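Local coordinates for fusolin (Unidentified entomopoxvirus, PDB 4OW5), which probably acts as a copper-dependent lytic polysaccharide monooxygenase on chitin, enhances entomopoxvirus virulence and crystallises in vivo into viral spindles, at residues Q39-K44 / A56-Y61; A71-N76 / N85-N90; F138-I143 / L194-T199; I151-P156 / T207-Y212. One frame throughout, in Å; residues are numbered along the deposited sequence.

Contact 1. Residues Q39-K44 / A56-Y61; sequences QNVYNK and ASAAQY. With EDO (1,2-ethanediol), chain E.
Asn43 ND2 is gripped by two acceptors: O2 of a 1,2-ethanediol, 2.8 Å from ND2 with a nearly straight N-H (170°), and the backbone O of Ile245 of the second subunit. The other end of the same amide is used too: O1 of the diol donates to Asn43 OD1 across 2.7 Å. Both ends of the primary amide thus have partners, which should fix its rotation; the diol probably came from the crystallisation liquor. Its O1 also sits near the plane of the Tyr42 ring, 3.7 Å from CE1.

On the far edge of that ring comes helix 56-61. Tyr42 CD2 meets the backbone N of Ala56 at 3.6 Å, also near the ring plane, so the phenol ring meets the helix by its edge. With CG anti to its backbone N (chi1 -179°), the ring reaches across to the backbone of Ala56, while its CB rests 4.2 Å from Ala59 CB. Val41 does the rest through one branch: CG1 lies 3.7 Å from Ala59 N and 3.9 Å from Ala58 CB. Three alanines suit this face because their short side chains let a valine methyl reach the opposing backbone, and the axes approach to 7.9 Å.

The helices run nearly antiparallel, at 151°, as a helical hairpin. Met62 and Val45 extend the apolar seam between helices 32-47 and 52-64, Lys44 forms a salt bridge with Asp107, and Asn40 bonds to Asp243 and Ile245 of the second subunit, so that the outer face of helix 32-47 meets the dimer partner.

Contact 2. Residues A71-N76 / N85-N90; sequences ALAGPN and NNVVPN
The peptide plane joining Leu72 to Ala73 is the flat group here, and a methyl of Val87 lies over one of its faces: CG1 stands above the plane, 3.9 Å from Leu72 C and 3.8 Å from Leu72 O. The second branch, CG2, is offset toward Ala73 on that same side, 3.8 Å from Ala73 CA and 3.9 Å from Ala73 CB. Val87 thus spreads its two methyls along one side of the chain. The anti placement of CG1 relative to the backbone N (chi1 -174°) aims that branch at Ala71, whose CB it meets at 3.6 Å. Val88 CG2 also touches Ala71 CB, at 3.9 Å.

Ala71 and Ala73 suit their places because a single methyl lets the helix end settle close to the strand, and Val87 suits the helix end because its fork can engage two residues at once. Beyond this apolar packing, Ala73 O bonds to His82 NE2 and Val88 O to Trp167 NE1.

Val87 closes helix 80-87 with a wider pi-type turn, and Val88 is the first residue to leave helical angles. The helix end is thereby laid against strand 70-72, which is bonded through Ala71 to Gly224 of strand 223-234. Tyr226 of that strand touches both Ala71 and Val88, while Leu72 points away from the helix, its side chain about 8 Å from that of His1, a metal ligand whose site is empty here.

Contact 3. Residues F138-I143 / L194-T199; sequences FCPTAI and LVYRTT
Phe138 and Tyr196 face each other as an antiparallel hydrogen-bonded pair, Phe138 N giving to Tyr196 O at 2.8 Å and Tyr196 N to Phe138 O at 2.9 Å, both in the carbonyl planes and almost straight (175°). Their side chains leave the same face of the sheet and run side by side, CB to CB at 4.0 Å, with Tyr196 CD2 4.1 Å from Phe138 CD1.

Two residues further on, Pro140 stands where another N-H would have continued the pairing. Having none, it sets its CD 3.3 Å from Leu194 O, and its CB lies 4.0 Å from Tyr196 CE2. Proline thus ends the regular bonding but keeps an apolar wall beside the tyrosine. After it the chain curls round, bringing Ile143 CD1 to 4.2 Å from Leu194 CB.

A second shell holds the aromatics: Phe149 meets both rings edge-to-face, Trp215 packs on both, and Glu145 OE2 bonds to Tyr196 OH. Cys139, pointing away from the partner strand, is tied to Cys189 by a disulfide; in the next loop, Thr141 and Ala142 make backbone bonds to His1.

His1 and His144 are ligands of the copper or zinc site, which is empty here. An inner strand whose following loop is bonded to the N-terminal histidine, with an aromatic sandwich core beneath, is consistent with the histidine brace of lytic polysaccharide monooxygenases, on their fibronectin type III fold.

Contact 4. Residues I151-P156 / T207-Y212; sequences IYITVP and TQFVLY
Strands 151-154 and 209-212 run antiparallel at 163°, with Tyr152 and Tyr212 as a hydrogen-bonded pair (Tyr152 N to Tyr212 O and Tyr212 N to Tyr152 O, each 2.8 Å) and Ile153 and Leu211 as the non-hydrogen-bonded pair beside it.

Past this pair Thr154 N still donates to Val210 O at 3.0 Å, but the reciprocal bond is made by a side chain: Val210 N gives its hydrogen to Thr154 OG1 at 3.1 Å, nearly straight (177°). The hydroxyl is turned between backbone N and carbonyl carbon (chi1 45°), which brings it over to the partner strand, while Thr154 CG2 rests 3.8 Å from Val210 CB. Thr154 O turns to Arg205 instead. Threonine suits this point because its oxygen prolongs the pairing where the backbone diverges. Further out, a water bonded to Thr207 OG1 sits in the gap toward Pro156.

One face carries Tyr152 and Tyr212, with the edge of the Tyr152 ring at Tyr212 O and Trp167 meeting both rings edge-to-face. Their hydroxyls are bonded to Glu150 and Leu92 respectively. The other face carries Ile153, whose CD1 comes obliquely to Phe209 CD2 at 3.7 Å and whose CB meets Leu211 CD2 at 3.8 Å; Ile202 of strand 194-203 closes over Ile153 and Phe209.

The chemistry is thus divided: an aliphatic and phenyl face suited to the sandwich core, a tyrosine face that can bury its rings while bonding its hydroxyls, and a strand end where a hydroxyl takes over one of the two backbone bonds and a water sits in the widening gap.

All four contacts are largely buried, but they differ in depth: contact 4 lies nearest the centre of the chain, whereas contacts 1, 2 and 3 sit 20 Å or more from it. Contact 3 pairs 131-140 with 194-203 and contact 4 the next strand of each, 147-154 with 209-217, so their segments alternate along the chain; they lie in two different sheets, nearest atoms about 4 Å apart without touching. Both rest on backbone hydrogen bonds. Contacts 1 and 2 instead involve helices and are joined by apolar packing, alanine against valine or a tyrosine ring. Contact 2 touches contact 4, Val88 CG1 lying 3.7 Å from Tyr212 OH, while contact 1 stands apart, beside the second subunit.

Contact 1. Residues Q39-K44 / A56-Y61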
loop_
_atom_site.group_PDB
_atom_site.type_symbol
_atom_site.label_atom_id
_atom_site.label_comp_id
_atom_site.label_asym_id
_atom_site.label_seq_id
_atom_site.Cartn_x
_atom_site.Cartn_y
_atom_site.Cartn_z
ATOM N N GLN A 39 -6.217 -25.092 -5.925
ATOM C CA GLN A 39 -5.824 -25.598 -7.246
ATOM C C GLN A 39 -4.369 -26.033 -7.317
ATOM O O GLN A 39 -4.067 -26.973 -8.056
ATOM C CB GLN A 39 -6.170 -24.591 -8.338
ATOM C CG GLN A 39 -7.702 -24.555 -8.491
ATOM C CD GLN A 39 -8.261 -23.567 -9.481
ATOM O OE1 GLN A 39 -7.557 -22.738 -10.055
ATOM N NE2 GLN A 39 -9.558 -23.667 -9.726
ATOM N N ASN A 40 -3.486 -25.466 -6.510
ATOM C CA ASN A 40 -2.116 -25.937 -6.513
ATOM C C ASN A 40 -2.055 -27.367 -5.983
ATOM O O ASN A 40 -1.386 -28.225 -6.571
ATOM C CB ASN A 40 -1.186 -25.040 -5.674
ATOM C CG ASN A 40 -0.186 -24.290 -6.510
ATOM O OD1 ASN A 40 -0.451 -23.930 -7.654
ATOM N ND2 ASN A 40 1.024 -24.145 -6.024
ATOM N N VAL A 41 -2.770 -27.632 -4.899
ATOM C CA VAL A 41 -2.771 -28.980 -4.313
ATOM C C VAL A 41 -3.505 -29.940 -5.251
ATOM O O VAL A 41 -3.006 -31.024 -5.511
ATOM C CB VAL A 41 -3.366 -28.980 -2.909
ATOM C CG1 VAL A 41 -3.517 -30.415 -2.398
ATOM C CG2 VAL A 41 -2.484 -28.154 -1.972
ATOM N N TYR A 42 -4.665 -29.547 -5.749
ATOM C CA TYR A 42 -5.424 -30.337 -6.716
ATOM C C TYR A 42 -4.530 -30.687 -7.948
ATOM O O TYR A 42 -4.387 -31.860 -8.298
ATOM C CB TYR A 42 -6.660 -29.536 -7.148
ATOM C CG TYR A 42 -7.580 -30.225 -8.135
ATOM C CD1 TYR A 42 -7.554 -29.897 -9.479
ATOM C CD2 TYR A 42 -8.560 -31.104 -7.701
ATOM C CE1 TYR A 42 -8.412 -30.505 -10.392
ATOM C CE2 TYR A 42 -9.427 -31.733 -8.606
ATOM C CZ TYR A 42 -9.339 -31.437 -9.955
ATOM O OH TYR A 42 -10.197 -32.041 -10.838
ATOM N N ASN A 43 -3.873 -29.690 -8.526
ATOM C CA ASN A 43 -3.009 -29.941 -9.700
ATOM C C ASN A 43 -1.758 -30.762 -9.346
ATOM O O ASN A 43 -1.343 -31.564 -10.177
ATOM C CB ASN A 43 -2.618 -28.644 -10.393
ATOM C CG ASN A 43 -3.782 -27.953 -11.041
ATOM O OD1 ASN A 43 -4.788 -28.562 -11.343
ATOM N ND2 ASN A 43 -3.710 -26.654 -11.193
ATOM N N LYS A 44 -1.201 -30.632 -8.130
ATOM C CA LYS A 44 -0.034 -31.410 -7.683
ATOM C C LYS A 44 -0.355 -32.915 -7.646
ATOM O O LYS A 44 0.429 -33.735 -8.137
ATOM C CB LYS A 44 0.435 -30.940 -6.314
ATOM C CG LYS A 44 1.755 -31.564 -5.831
ATOM C CD LYS A 44 2.064 -30.947 -4.453
ATOM C CE LYS A 44 3.286 -31.498 -3.776
ATOM N NZ LYS A 44 3.599 -30.712 -2.556
ATOM N N ALA A 56 -9.230 -33.793 -5.477
ATOM C CA ALA A 56 -10.231 -32.975 -4.764
ATOM C C ALA A 56 -10.189 -33.282 -3.258
ATOM O O ALA A 56 -10.288 -32.370 -2.452
ATOM C CB ALA A 56 -11.644 -33.213 -5.308
ATOM N N SER A 57 -10.008 -34.543 -2.880
ATOM C CA SER A 57 -9.900 -34.907 -1.474
ATOM C C SER A 57 -8.697 -34.229 -0.807
ATOM O O SER A 57 -8.799 -33.771 0.334
ATOM C CB SER A 57 -9.789 -36.421 -1.306
ATOM O OG SER A 57 -9.687 -36.726 0.074
ATOM N N ALA A 58 -7.547 -34.218 -1.496
ATOM C CA ALA A 58 -6.316 -33.636 -0.954
ATOM C C ALA A 58 -6.476 -32.142 -0.752
ATOM O O ALA A 58 -6.166 -31.647 0.335
ATOM C CB ALA A 58 -5.140 -33.934 -1.875
ATOM N N ALA A 59 -7.013 -31.442 -1.746
ATOM C CA ALA A 59 -7.217 -29.982 -1.683
ATOM C C ALA A 59 -8.329 -29.619 -0.681
ATOM O O ALA A 59 -8.198 -28.631 0.048
ATOM C CB ALA A 59 -7.545 -29.430 -3.057
ATOM N N GLN A 60 -9.397 -30.418 -0.621
ATOM C CA GLN A 60 -10.488 -30.143 0.327
ATOM C C GLN A 60 -10.028 -30.429 1.749
ATOM O O GLN A 60 -10.420 -29.689 2.650
ATOM C CB GLN A 60 -11.773 -30.919 0.003
ATOM C CG GLN A 60 -12.401 -30.414 -1.266
ATOM C CD GLN A 60 -13.531 -31.249 -1.786
ATOM O OE1 GLN A 60 -13.875 -32.281 -1.232
ATOM N NE2 GLN A 60 -14.120 -30.800 -2.884
ATOM N N TYR A 61 -9.155 -31.437 1.945
ATOM C CA TYR A 61 -8.589 -31.759 3.262
ATOM C C TYR A 61 -7.790 -30.569 3.798
ATOM O O TYR A 61 -7.846 -30.258 4.990
ATOM C CB TYR A 61 -7.704 -33.006 3.188
ATOM C CG TYR A 61 -7.026 -33.384 4.484
ATOM C CD1 TYR A 61 -5.762 -32.896 4.797
ATOM C CD2 TYR A 61 -7.563 -34.362 5.311
ATOM C CE1 TYR A 61 -5.104 -33.287 5.951
ATOM C CE2 TYR A 61 -6.918 -34.755 6.483
ATOM C CZ TYR A 61 -5.668 -34.246 6.779
ATOM O OH TYR A 61 -5.003 -34.669 7.901
HETATM C C1 EDO E . -7.598 -26.670 -11.927
HETATM O O1 EDO E . -7.072 -27.801 -12.605
HETATM C C2 EDO E . -7.165 -25.383 -12.637
HETATM O O2 EDO E . -5.761 -25.164 -12.495
#

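Contact 2. Residues A71-N76 / N85-N90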
loop_
_atom_site.group_PDB
_atom_site.type_symbol
_atom_site.label_atom_id
_atom_site.label_comp_id
_atom_site.label_asym_id
_atom_site.label_seq_id
_atom_site.Cartn_x
_atom_site.Cartn_y
_atom_site.Cartn_z
ATOM N N ALA A 71 2.135 -29.552 13.687
ATOM C CA ALA A 71 3.380 -30.310 13.574
ATOM C C ALA A 71 3.770 -30.828 14.950
ATOM O O ALA A 71 3.542 -30.158 15.968
ATOM C CB ALA A 71 4.483 -29.444 13.003
ATOM N N LEU A 72 4.333 -32.022 14.989
ATOM C CA LEU A 72 4.720 -32.671 16.251
ATOM C C LEU A 72 6.184 -32.427 16.494
ATOM O O LEU A 72 7.012 -32.864 15.707
ATOM C CB LEU A 72 4.423 -34.188 16.201
ATOM C CG LEU A 72 2.996 -34.557 15.808
ATOM C CD1 LEU A 72 2.838 -36.065 15.723
ATOM C CD2 LEU A 72 1.973 -33.935 16.758
ATOM N N ALA A 73 6.505 -31.744 17.582
ATOM C CA ALA A 73 7.876 -31.455 17.944
ATOM C C ALA A 73 8.483 -32.529 18.828
ATOM O O ALA A 73 9.704 -32.559 18.966
ATOM C CB ALA A 73 7.951 -30.118 18.649
ATOM N N GLY A 74 7.659 -33.376 19.443
ATOM C CA GLY A 74 8.157 -34.362 20.397
ATOM C C GLY A 74 8.471 -33.699 21.726
ATOM O O GLY A 74 8.085 -32.543 21.949
ATOM N N PRO A 75 9.225 -34.368 22.620
ATOM C CA PRO A 75 9.477 -33.781 23.944
ATOM C C PRO A 75 10.360 -32.532 23.971
ATOM O O PRO A 75 10.256 -31.767 24.921
ATOM C CB PRO A 75 10.115 -34.922 24.741
ATOM C CG PRO A 75 10.538 -35.917 23.773
ATOM C CD PRO A 75 9.736 -35.751 22.522
ATOM N N ASN A 76 11.172 -32.271 22.934
ATOM C CA ASN A 76 12.051 -31.098 22.945
ATOM C C ASN A 76 11.425 -29.908 22.211
ATOM O O ASN A 76 12.108 -29.238 21.438
ATOM C CB ASN A 76 13.430 -31.466 22.339
ATOM C CG ASN A 76 14.041 -32.677 22.997
ATOM O OD1 ASN A 76 14.220 -33.727 22.373
ATOM N ND2 ASN A 76 14.325 -32.577 24.288
ATOM N N ASN A 85 14.554 -26.079 12.414
ATOM C CA ASN A 85 15.271 -26.959 11.478
ATOM C C ASN A 85 14.608 -28.294 11.224
ATOM O O ASN A 85 14.860 -28.879 10.172
ATOM C CB ASN A 85 16.682 -27.231 12.005
ATOM C CG ASN A 85 17.498 -25.965 12.142
ATOM O OD1 ASN A 85 17.478 -25.101 11.265
ATOM N ND2 ASN A 85 18.288 -25.844 13.188
ATOM N N ASN A 86 13.826 -28.820 12.173
ATOM C CA ASN A 86 13.237 -30.162 12.043
ATOM C C ASN A 86 11.715 -30.220 12.043
ATOM O O ASN A 86 11.154 -31.140 11.456
ATOM C CB ASN A 86 13.722 -31.038 13.218
ATOM C CG ASN A 86 15.218 -31.170 13.333
ATOM O OD1 ASN A 86 15.927 -31.267 12.325
ATOM N ND2 ASN A 86 15.742 -31.176 14.558
ATOM N N VAL A 87 11.042 -29.332 12.747
ATOM C CA VAL A 87 9.592 -29.460 12.925
ATOM C C VAL A 87 8.872 -28.649 11.860
ATOM O O VAL A 87 8.032 -29.197 11.140
ATOM C CB VAL A 87 9.188 -29.059 14.362
ATOM C CG1 VAL A 87 7.717 -29.330 14.626
ATOM C CG2 VAL A 87 10.053 -29.785 15.378
ATOM N N VAL A 88 9.200 -27.358 11.762
ATOM C CA VAL A 88 8.642 -26.461 10.730
ATOM C C VAL A 88 9.824 -25.728 10.038
ATOM O O VAL A 88 9.997 -24.513 10.191
ATOM C CB VAL A 88 7.573 -25.487 11.278
ATOM C CG1 VAL A 88 6.860 -24.750 10.133
ATOM C CG2 VAL A 88 6.588 -26.228 12.160
ATOM N N PRO A 89 10.638 -26.490 9.269
ATOM C CA PRO A 89 11.781 -25.882 8.582
ATOM C C PRO A 89 11.355 -25.008 7.408
ATOM O O PRO A 89 12.040 -24.043 7.097
ATOM C CB PRO A 89 12.600 -27.089 8.140
ATOM C CG PRO A 89 11.618 -28.184 7.979
ATOM C CD PRO A 89 10.615 -27.949 9.076
ATOM N N ASN A 90 10.239 -25.339 6.751
ATOM C CA ASN A 90 9.758 -24.560 5.624
ATOM C C ASN A 90 8.257 -24.843 5.471
ATOM O O ASN A 90 7.710 -25.576 6.301
ATOM C CB ASN A 90 10.584 -24.886 4.382
ATOM C CG ASN A 90 10.855 -26.354 4.228
ATOM O OD1 ASN A 90 9.931 -27.161 4.178
ATOM N ND2 ASN A 90 12.114 -26.749 4.215
#

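Contact 3. Residues F138-I143 / L194-T199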
loop_
_atom_site.group_PDB
_atom_site.type_symbol
_atom_site.label_atom_id
_atom_site.label_comp_id
_atom_site.label_asym_id
_atom_site.label_seq_id
_atom_site.Cartn_x
_atom_site.Cartn_y
_atom_site.Cartn_z
ATOM N N PHE A 138 -7.705 -16.374 19.695
ATOM C CA PHE A 138 -7.391 -17.695 19.182
ATOM C C PHE A 138 -8.524 -18.629 19.647
ATOM O O PHE A 138 -8.848 -18.683 20.843
ATOM C CB PHE A 138 -6.013 -18.148 19.638
ATOM C CG PHE A 138 -5.552 -19.382 18.908
ATOM C CD1 PHE A 138 -5.898 -20.643 19.361
ATOM C CD2 PHE A 138 -4.786 -19.283 17.751
ATOM C CE1 PHE A 138 -5.526 -21.782 18.647
ATOM C CE2 PHE A 138 -4.354 -20.427 17.087
ATOM C CZ PHE A 138 -4.749 -21.673 17.528
ATOM N N CYS A 139 -9.118 -19.318 18.700
ATOM C CA CYS A 139 -10.286 -20.165 18.858
ATOM C C CYS A 139 -9.885 -21.628 19.026
ATOM O O CYS A 139 -9.549 -22.279 18.033
ATOM C CB CYS A 139 -11.191 -19.969 17.648
ATOM S SG CYS A 139 -12.761 -20.865 17.706
ATOM N N PRO A 140 -9.949 -22.191 20.258
ATOM C CA PRO A 140 -9.615 -23.616 20.412
ATOM C C PRO A 140 -10.851 -24.459 20.147
ATOM O O PRO A 140 -11.859 -24.282 20.820
ATOM C CB PRO A 140 -9.171 -23.712 21.865
ATOM C CG PRO A 140 -10.008 -22.658 22.573
ATOM C CD PRO A 140 -10.341 -21.593 21.554
ATOM N N THR A 141 -10.807 -25.327 19.141
ATOM C CA THR A 141 -11.925 -26.220 18.889
ATOM C C THR A 141 -11.850 -27.392 19.897
ATOM O O THR A 141 -12.865 -28.028 20.163
ATOM C CB THR A 141 -11.947 -26.661 17.440
ATOM O OG1 THR A 141 -10.776 -27.394 17.143
ATOM C CG2 THR A 141 -12.071 -25.485 16.487
ATOM N N ALA A 142 -10.632 -27.716 20.389
ATOM C CA ALA A 142 -10.390 -28.699 21.442
ATOM C C ALA A 142 -9.534 -28.030 22.488
ATOM O O ALA A 142 -8.479 -27.487 22.160
ATOM C CB ALA A 142 -9.694 -29.922 20.909
ATOM N N ILE A 143 -9.943 -28.105 23.736
ATOM C CA ILE A 143 -9.214 -27.468 24.834
ATOM C C ILE A 143 -8.000 -28.305 25.242
ATOM O O ILE A 143 -8.140 -29.467 25.596
ATOM C CB ILE A 143 -10.155 -27.204 26.040
ATOM C CG1 ILE A 143 -11.339 -26.276 25.647
ATOM C CG2 ILE A 143 -9.360 -26.612 27.220
ATOM C CD1 ILE A 143 -10.922 -24.883 25.235
ATOM N N LEU A 194 -14.971 -20.984 25.256
ATOM C CA LEU A 194 -13.704 -20.439 25.750
ATOM C C LEU A 194 -12.807 -20.071 24.554
ATOM O O LEU A 194 -12.809 -20.761 23.539
ATOM C CB LEU A 194 -12.971 -21.440 26.652
ATOM C CG LEU A 194 -13.654 -21.825 27.973
ATOM C CD1 LEU A 194 -12.858 -22.871 28.689
ATOM C CD2 LEU A 194 -13.846 -20.627 28.851
ATOM N N VAL A 195 -12.071 -18.985 24.677
ATOM C CA VAL A 195 -11.098 -18.521 23.687
ATOM C C VAL A 195 -9.820 -18.151 24.420
ATOM O O VAL A 195 -9.830 -17.978 25.644
ATOM C CB VAL A 195 -11.630 -17.310 22.866
ATOM C CG1 VAL A 195 -12.774 -17.715 21.938
ATOM C CG2 VAL A 195 -12.049 -16.151 23.769
ATOM N N TYR A 196 -8.740 -17.994 23.677
ATOM C CA TYR A 196 -7.500 -17.422 24.160
ATOM C C TYR A 196 -7.480 -16.004 23.649
ATOM O O TYR A 196 -7.621 -15.813 22.440
ATOM C CB TYR A 196 -6.278 -18.162 23.675
ATOM C CG TYR A 196 -6.119 -19.552 24.230
ATOM C CD1 TYR A 196 -5.510 -19.758 25.450
ATOM C CD2 TYR A 196 -6.424 -20.664 23.463
ATOM C CE1 TYR A 196 -5.318 -21.039 25.955
ATOM C CE2 TYR A 196 -6.258 -21.950 23.960
ATOM C CZ TYR A 196 -5.731 -22.135 25.222
ATOM O OH TYR A 196 -5.549 -23.411 25.683
ATOM N N ARG A 197 -7.368 -15.014 24.539
ATOM C CA ARG A 197 -7.278 -13.599 24.148
ATOM C C ARG A 197 -6.141 -12.895 24.819
ATOM O O ARG A 197 -5.962 -13.055 26.011
ATOM C CB ARG A 197 -8.524 -12.809 24.496
ATOM C CG ARG A 197 -9.738 -13.090 23.712
ATOM C CD ARG A 197 -10.764 -11.976 23.912
ATOM N NE ARG A 197 -11.116 -11.718 25.313
ATOM C CZ ARG A 197 -12.176 -12.209 25.967
ATOM N NH1 ARG A 197 -13.027 -13.018 25.358
ATOM N NH2 ARG A 197 -12.393 -11.878 27.233
ATOM N N THR A 198 -5.443 -12.036 24.087
ATOM C CA THR A 198 -4.351 -11.226 24.630
ATOM C C THR A 198 -4.165 -9.983 23.754
ATOM O O THR A 198 -4.381 -10.067 22.563
ATOM C CB THR A 198 -3.039 -12.064 24.712
ATOM O OG1 THR A 198 -2.109 -11.408 25.556
ATOM C CG2 THR A 198 -2.394 -12.332 23.353
ATOM N N THR A 199 -3.711 -8.873 24.329
ATOM C CA THR A 199 -3.370 -7.665 23.598
ATOM C C THR A 199 -1.883 -7.649 23.386
ATOM O O THR A 199 -1.107 -7.800 24.340
ATOM C CB THR A 199 -3.854 -6.401 24.311
ATOM O OG1 THR A 199 -5.271 -6.457 24.378
ATOM C CG2 THR A 199 -3.469 -5.117 23.561
#

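Contact 4. Residues I151-P156 / T207-Y212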
loop_
_atom_site.group_PDB
_atom_site.type_symbol
_atom_site.label_atom_id
_atom_site.label_comp_id
_atom_site.label_asym_id
_atom_site.label_seq_id
_atom_site.Cartn_x
_atom_site.Cartn_y
_atom_site.Cartn_z
ATOM N N ILE A 151 4.014 -15.345 19.156
ATOM C CA ILE A 151 3.478 -14.549 18.051
ATOM C C ILE A 151 4.651 -13.836 17.429
ATOM O O ILE A 151 5.499 -13.283 18.148
ATOM C CB ILE A 151 2.359 -13.578 18.494
ATOM C CG1 ILE A 151 1.252 -14.317 19.283
ATOM C CG2 ILE A 151 1.792 -12.792 17.287
ATOM C CD1 ILE A 151 0.131 -13.386 19.817
ATOM N N TYR A 152 4.701 -13.879 16.099
ATOM C CA TYR A 152 5.716 -13.260 15.281
ATOM C C TYR A 152 5.124 -12.323 14.267
ATOM O O TYR A 152 4.002 -12.527 13.832
ATOM C CB TYR A 152 6.532 -14.310 14.525
ATOM C CG TYR A 152 7.221 -15.315 15.414
ATOM C CD1 TYR A 152 8.565 -15.182 15.732
ATOM C CD2 TYR A 152 6.549 -16.435 15.888
ATOM C CE1 TYR A 152 9.215 -16.110 16.531
ATOM C CE2 TYR A 152 7.189 -17.376 16.686
ATOM C CZ TYR A 152 8.519 -17.194 17.031
ATOM O OH TYR A 152 9.194 -18.093 17.805
ATOM N N ILE A 153 5.910 -11.337 13.834
ATOM C CA ILE A 153 5.550 -10.391 12.781
ATOM C C ILE A 153 6.655 -10.429 11.726
ATOM O O ILE A 153 7.853 -10.508 12.065
ATOM C CB ILE A 153 5.282 -8.941 13.277
ATOM C CG1 ILE A 153 4.772 -8.069 12.105
ATOM C CG2 ILE A 153 6.549 -8.297 13.891
ATOM C CD1 ILE A 153 4.252 -6.745 12.508
ATOM N N THR A 154 6.262 -10.375 10.463
ATOM C CA THR A 154 7.246 -10.338 9.395
ATOM C C THR A 154 8.100 -9.038 9.461
ATOM O O THR A 154 7.630 -7.982 9.890
ATOM C CB THR A 154 6.628 -10.493 8.018
ATOM O OG1 THR A 154 5.476 -9.655 7.925
ATOM C CG2 THR A 154 6.297 -11.948 7.684
ATOM N N VAL A 155 9.344 -9.169 9.044
ATOM C CA VAL A 155 10.310 -8.061 8.956
ATOM C C VAL A 155 9.774 -7.036 7.948
ATOM O O VAL A 155 9.046 -7.422 7.035
ATOM C CB VAL A 155 11.751 -8.500 8.597
ATOM C CG1 VAL A 155 12.352 -9.413 9.671
ATOM C CG2 VAL A 155 11.834 -9.149 7.212
ATOM N N PRO A 156 10.185 -5.757 8.023
ATOM C CA PRO A 156 9.650 -4.773 7.059
ATOM C C PRO A 156 9.920 -5.057 5.575
ATOM O O PRO A 156 9.115 -4.656 4.757
ATOM C CB PRO A 156 10.300 -3.459 7.492
ATOM C CG PRO A 156 10.720 -3.688 8.920
ATOM C CD PRO A 156 11.047 -5.121 9.041
ATOM N N THR A 207 3.331 -1.627 4.772
ATOM C CA THR A 207 2.985 -2.614 3.752
ATOM C C THR A 207 2.181 -3.746 4.371
ATOM O O THR A 207 2.188 -3.933 5.595
ATOM C CB THR A 207 4.284 -3.180 3.161
ATOM O OG1 THR A 207 5.065 -3.682 4.245
ATOM C CG2 THR A 207 5.083 -2.150 2.393
ATOM N N GLN A 208 1.577 -4.551 3.517
ATOM C CA GLN A 208 0.851 -5.721 3.960
ATOM C C GLN A 208 1.856 -6.692 4.587
ATOM O O GLN A 208 2.962 -6.850 4.077
ATOM C CB GLN A 208 0.085 -6.349 2.804
ATOM C CG GLN A 208 -0.652 -7.569 3.229
ATOM C CD GLN A 208 -1.657 -8.060 2.244
ATOM O OE1 GLN A 208 -2.158 -7.325 1.383
ATOM N NE2 GLN A 208 -1.943 -9.327 2.322
ATOM N N PHE A 209 1.519 -7.226 5.751
ATOM C CA PHE A 209 2.411 -8.086 6.508
ATOM C C PHE A 209 1.701 -9.332 6.991
ATOM O O PHE A 209 0.495 -9.499 6.805
ATOM C CB PHE A 209 3.008 -7.296 7.692
ATOM C CG PHE A 209 2.024 -6.786 8.704
ATOM C CD1 PHE A 209 1.344 -5.598 8.496
ATOM C CD2 PHE A 209 1.789 -7.484 9.878
ATOM C CE1 PHE A 209 0.498 -5.086 9.471
ATOM C CE2 PHE A 209 0.885 -7.015 10.818
ATOM C CZ PHE A 209 0.275 -5.798 10.635
ATOM N N VAL A 210 2.472 -10.217 7.599
ATOM C CA VAL A 210 2.007 -11.482 8.127
ATOM C C VAL A 210 2.325 -11.536 9.605
ATOM O O VAL A 210 3.407 -11.115 10.048
ATOM C CB VAL A 210 2.621 -12.716 7.344
ATOM C CG1 VAL A 210 2.473 -14.035 8.124
ATOM C CG2 VAL A 210 2.013 -12.842 5.970
ATOM N N LEU A 211 1.349 -12.022 10.368
ATOM C CA LEU A 211 1.487 -12.363 11.780
ATOM C C LEU A 211 1.505 -13.881 11.823
ATOM O O LEU A 211 0.716 -14.504 11.110
ATOM C CB LEU A 211 0.358 -11.774 12.644
ATOM C CG LEU A 211 0.369 -10.240 12.722
ATOM C CD1 LEU A 211 -0.840 -9.692 13.384
ATOM C CD2 LEU A 211 1.595 -9.739 13.429
ATOM N N TYR A 212 2.492 -14.461 12.489
ATOM C CA TYR A 212 2.640 -15.903 12.618
ATOM C C TYR A 212 2.402 -16.298 14.075
ATOM O O TYR A 212 3.020 -15.735 14.961
ATOM C CB TYR A 212 4.011 -16.334 12.157
ATOM C CG TYR A 212 4.162 -17.809 11.845
ATOM C CD1 TYR A 212 3.292 -18.452 10.963
ATOM C CD2 TYR A 212 5.170 -18.566 12.431
ATOM C CE1 TYR A 212 3.449 -19.790 10.646
ATOM C CE2 TYR A 212 5.371 -19.891 12.076
ATOM C CZ TYR A 212 4.494 -20.510 11.208
ATOM O OH TYR A 212 4.748 -21.796 10.832
HETATM O O HOH W 1 7.401 -2.914 5.355
#